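Local coordinates for protein geranyltranstransferase (Staphylococcus aureus, PDB 1RTR) that probably catalyses the condensation of isopentenyl diphosphate with allylic diphosphates to make farnesyl diphosphate, at residues 72-77 against 117-122. Residues are numbered along the deposited sequence; the frame is centred on the assembly and turned at random.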
ATOM      1  N   GLU A  72       7.361   0.405  10.383  1.00 49.32           N
ATOM      2  CA  GLU A  72       7.468  -0.989  10.831  1.00 49.29           C
ATOM      3  C   GLU A  72       6.367  -1.876  10.218  1.00 48.97           C
ATOM      4  O   GLU A  72       6.603  -3.064   9.937  1.00 48.83           O
ATOM      5  CB  GLU A  72       7.504  -1.079  12.365  1.00 49.59           C
ATOM      6  CG  GLU A  72       7.798  -2.466  12.931  1.00 50.99           C
ATOM      7  CD  GLU A  72       9.238  -2.937  12.736  1.00 54.10           C
ATOM      8  OE1 GLU A  72      10.103  -2.145  12.286  1.00 54.27           O
ATOM      9  OE2 GLU A  72       9.511  -4.126  13.032  1.00 55.05           O
ATOM     10  N   MET A  73       5.182  -1.301   9.995  1.00 48.50           N
ATOM     11  CA  MET A  73       4.108  -2.015   9.292  1.00 48.40           C
ATOM     12  C   MET A  73       4.568  -2.398   7.876  1.00 48.82           C
ATOM     13  O   MET A  73       4.350  -3.536   7.431  1.00 48.97           O
ATOM     14  CB  MET A  73       2.830  -1.167   9.229  1.00 48.29           C
ATOM     15  CG  MET A  73       1.867  -1.328  10.412  1.00 47.58           C
ATOM     16  SD  MET A  73       0.518  -0.123  10.403  1.00 45.06           S
ATOM     17  CE  MET A  73      -0.042  -0.316  12.056  1.00 48.35           C
ATOM     18  N   ILE A  74       5.227  -1.460   7.186  1.00 48.52           N
ATOM     19  CA  ILE A  74       5.738  -1.706   5.842  1.00 48.82           C
ATOM     20  C   ILE A  74       6.797  -2.797   5.848  1.00 48.87           C
ATOM     21  O   ILE A  74       6.820  -3.659   4.968  1.00 48.64           O
ATOM     22  CB  ILE A  74       6.305  -0.416   5.227  1.00 48.91           C
ATOM     23  CG1 ILE A  74       5.198   0.627   5.103  1.00 49.16           C
ATOM     24  CG2 ILE A  74       7.002  -0.697   3.889  1.00 48.44           C
ATOM     25  CD1 ILE A  74       4.489   0.646   3.792  1.00 49.65           C
ATOM     26  N   HIS A  75       7.681  -2.750   6.837  1.00 49.16           N
ATOM     27  CA  HIS A  75       8.707  -3.776   6.976  1.00 49.38           C
ATOM     28  C   HIS A  75       8.071  -5.140   7.292  1.00 49.24           C
ATOM     29  O   HIS A  75       8.464  -6.164   6.710  1.00 49.28           O
ATOM     30  CB  HIS A  75       9.760  -3.358   8.012  1.00 49.48           C
ATOM     31  CG  HIS A  75      10.659  -4.471   8.449  1.00 50.74           C
ATOM     32  ND1 HIS A  75      11.649  -4.992   7.640  1.00 52.10           N
ATOM     33  CD2 HIS A  75      10.715  -5.166   9.610  1.00 52.69           C
ATOM     34  CE1 HIS A  75      12.273  -5.964   8.280  1.00 51.78           C
ATOM     35  NE2 HIS A  75      11.730  -6.088   9.479  1.00 53.95           N
ATOM     36  N   THR A  76       7.079  -5.146   8.188  1.00 49.28           N
ATOM     37  CA  THR A  76       6.358  -6.371   8.550  1.00 49.19           C
ATOM     38  C   THR A  76       5.660  -6.994   7.336  1.00 49.13           C
ATOM     39  O   THR A  76       5.781  -8.207   7.087  1.00 49.32           O
ATOM     40  CB  THR A  76       5.333  -6.077   9.655  1.00 49.35           C
ATOM     41  OG1 THR A  76       6.010  -5.585  10.823  1.00 51.12           O
ATOM     42  CG2 THR A  76       4.675  -7.352  10.133  1.00 48.03           C
ATOM     43  N   TYR A  77       4.934  -6.170   6.582  1.00 48.75           N
ATOM     44  CA  TYR A  77       4.232  -6.654   5.392  1.00 48.52           C
ATOM     45  C   TYR A  77       5.192  -7.270   4.366  1.00 48.55           C
ATOM     46  O   TYR A  77       4.870  -8.286   3.757  1.00 48.57           O
ATOM     47  CB  TYR A  77       3.361  -5.550   4.750  1.00 48.19           C
ATOM     48  CG  TYR A  77       3.693  -5.237   3.303  1.00 46.53           C
ATOM     49  CD1 TYR A  77       3.343  -6.115   2.267  1.00 45.77           C
ATOM     50  CD2 TYR A  77       4.363  -4.070   2.971  1.00 46.17           C
ATOM     51  CE1 TYR A  77       3.662  -5.828   0.933  1.00 46.77           C
ATOM     52  CE2 TYR A  77       4.694  -3.769   1.635  1.00 46.67           C
ATOM     53  CZ  TYR A  77       4.329  -4.646   0.630  1.00 46.74           C
ATOM     54  OH  TYR A  77       4.643  -4.345  -0.670  1.00 48.34           O
ATOM     55  N   THR A 117      -1.661  -1.107   3.464  1.00 43.04           N
ATOM     56  CA  THR A 117      -2.705  -0.102   3.502  1.00 43.25           C
ATOM     57  C   THR A 117      -2.723   0.673   4.831  1.00 43.82           C
ATOM     58  O   THR A 117      -2.801   1.915   4.826  1.00 44.35           O
ATOM     59  CB  THR A 117      -4.070  -0.753   3.230  1.00 43.36           C
ATOM     60  OG1 THR A 117      -3.934  -1.729   2.199  1.00 43.23           O
ATOM     61  CG2 THR A 117      -5.046   0.248   2.621  1.00 42.94           C
ATOM     62  N   LYS A 118      -2.648  -0.035   5.964  1.00 43.65           N
ATOM     63  CA  LYS A 118      -2.748   0.635   7.267  1.00 44.16           C
ATOM     64  C   LYS A 118      -1.644   1.689   7.481  1.00 44.39           C
ATOM     65  O   LYS A 118      -1.887   2.747   8.075  1.00 43.63           O
ATOM     66  CB  LYS A 118      -2.765  -0.383   8.424  1.00 44.05           C
ATOM     67  CG  LYS A 118      -2.978   0.227   9.802  1.00 44.57           C
ATOM     68  CD  LYS A 118      -4.386   0.786   9.981  1.00 46.24           C
ATOM     69  CE  LYS A 118      -4.721   0.975  11.460  1.00 49.01           C
ATOM     70  NZ  LYS A 118      -5.386   2.294  11.740  1.00 50.57           N
ATOM     71  N   ALA A 119      -0.437   1.391   6.993  1.00 44.85           N
ATOM     72  CA  ALA A 119       0.694   2.309   7.128  1.00 45.59           C
ATOM     73  C   ALA A 119       0.370   3.697   6.582  1.00 46.28           C
ATOM     74  O   ALA A 119       0.710   4.707   7.203  1.00 45.99           O
ATOM     75  CB  ALA A 119       1.945   1.728   6.466  1.00 45.10           C
ATOM     76  N   PHE A 120      -0.319   3.739   5.438  1.00 47.69           N
ATOM     77  CA  PHE A 120      -0.718   4.998   4.819  1.00 48.95           C
ATOM     78  C   PHE A 120      -1.841   5.707   5.572  1.00 49.98           C
ATOM     79  O   PHE A 120      -1.827   6.935   5.715  1.00 50.61           O
ATOM     80  CB  PHE A 120      -1.041   4.782   3.345  1.00 49.02           C
ATOM     81  CG  PHE A 120       0.167   4.433   2.538  1.00 50.08           C
ATOM     82  CD1 PHE A 120       1.111   5.407   2.225  1.00 50.25           C
ATOM     83  CD2 PHE A 120       0.396   3.133   2.135  1.00 50.54           C
ATOM     84  CE1 PHE A 120       2.249   5.093   1.502  1.00 50.90           C
ATOM     85  CE2 PHE A 120       1.535   2.810   1.416  1.00 51.62           C
ATOM     86  CZ  PHE A 120       2.468   3.794   1.096  1.00 51.07           C
ATOM     87  N   GLU A 121      -2.798   4.930   6.076  1.00 51.03           N
ATOM     88  CA  GLU A 121      -3.852   5.462   6.930  1.00 51.81           C
ATOM     89  C   GLU A 121      -3.271   6.152   8.146  1.00 51.48           C
ATOM     90  O   GLU A 121      -3.699   7.246   8.504  1.00 51.72           O
ATOM     91  CB  GLU A 121      -4.782   4.340   7.380  1.00 52.58           C
ATOM     92  CG  GLU A 121      -6.192   4.797   7.687  1.00 55.82           C
ATOM     93  CD  GLU A 121      -6.567   4.576   9.137  1.00 61.62           C
ATOM     94  OE1 GLU A 121      -5.835   5.110  10.011  1.00 62.57           O
ATOM     95  OE2 GLU A 121      -7.589   3.866   9.398  1.00 64.24           O
ATOM     96  N   LEU A 122      -2.291   5.507   8.769  1.00 51.52           N
ATOM     97  CA  LEU A 122      -1.678   5.997  10.000  1.00 51.55           C
ATOM     98  C   LEU A 122      -0.998   7.354   9.851  1.00 51.80           C
ATOM     99  O   LEU A 122      -1.170   8.225  10.704  1.00 52.02           O
ATOM    100  CB  LEU A 122      -0.702   4.957  10.558  1.00 51.32           C
ATOM    101  CG  LEU A 122      -0.582   4.851  12.084  1.00 51.97           C
ATOM    102  CD1 LEU A 122      -1.946   4.895  12.807  1.00 51.66           C
ATOM    103  CD2 LEU A 122       0.174   3.596  12.445  1.00 50.11           C
TER
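Met73 and Ile74 close on Ala119 from two neighbouring positions of helix 65-83, and the small methyl is consistent with the close approach of the backbones: the CA atoms of Met73 and Ala119 are 5.9 Å apart. CB of Ala119 lies 3.7 Å from CG1 of Ile74, whose CG1 branch, anti to the carbonyl carbon (chi1 -62°), also lays CD1 against that methyl. Alanine's single methyl suits this closeness, and the flexible CG1-CD1 arm of isoleucine lies along it. CD1 of Ile74 then reaches obliquely to Phe120, 4.4 Å from CE2. The chain of Met73 runs extended beyond CG (chi2 171°), carrying its sulfur to the aliphatic root of Lys118, with SD 3.6 Å from CG. Its methyl goes on to Leu122, CE meeting CD2 at 3.9 Å, the two side chains crossing at about a right angle. Lys118 suits this margin because it is amphipathic: its CB and CG pack on the thioether, while within segment 117-122 NZ forms a salt bridge with OE1 of Glu121 at 3.3 Å, its hydrogen bond weak.

The axes of segments 72-77 and 117-122 run antiparallel, at 175°, and approach to 8.8 Å, joining two helices of the all-helical prenyl synthase fold. Leu38 of helix 30-38 also packs on Met73. Ser142 of helix 131-145 touches Phe120, whose ring stacks on Phe120 of the second subunit, so Phe120 links the edge of this contact to the dimer interface.

No hydrogen bond or salt bridge links the two segments; their attachment is apolar and dispersive, consistent with cohesion that depends on matched shapes and exclusion of water.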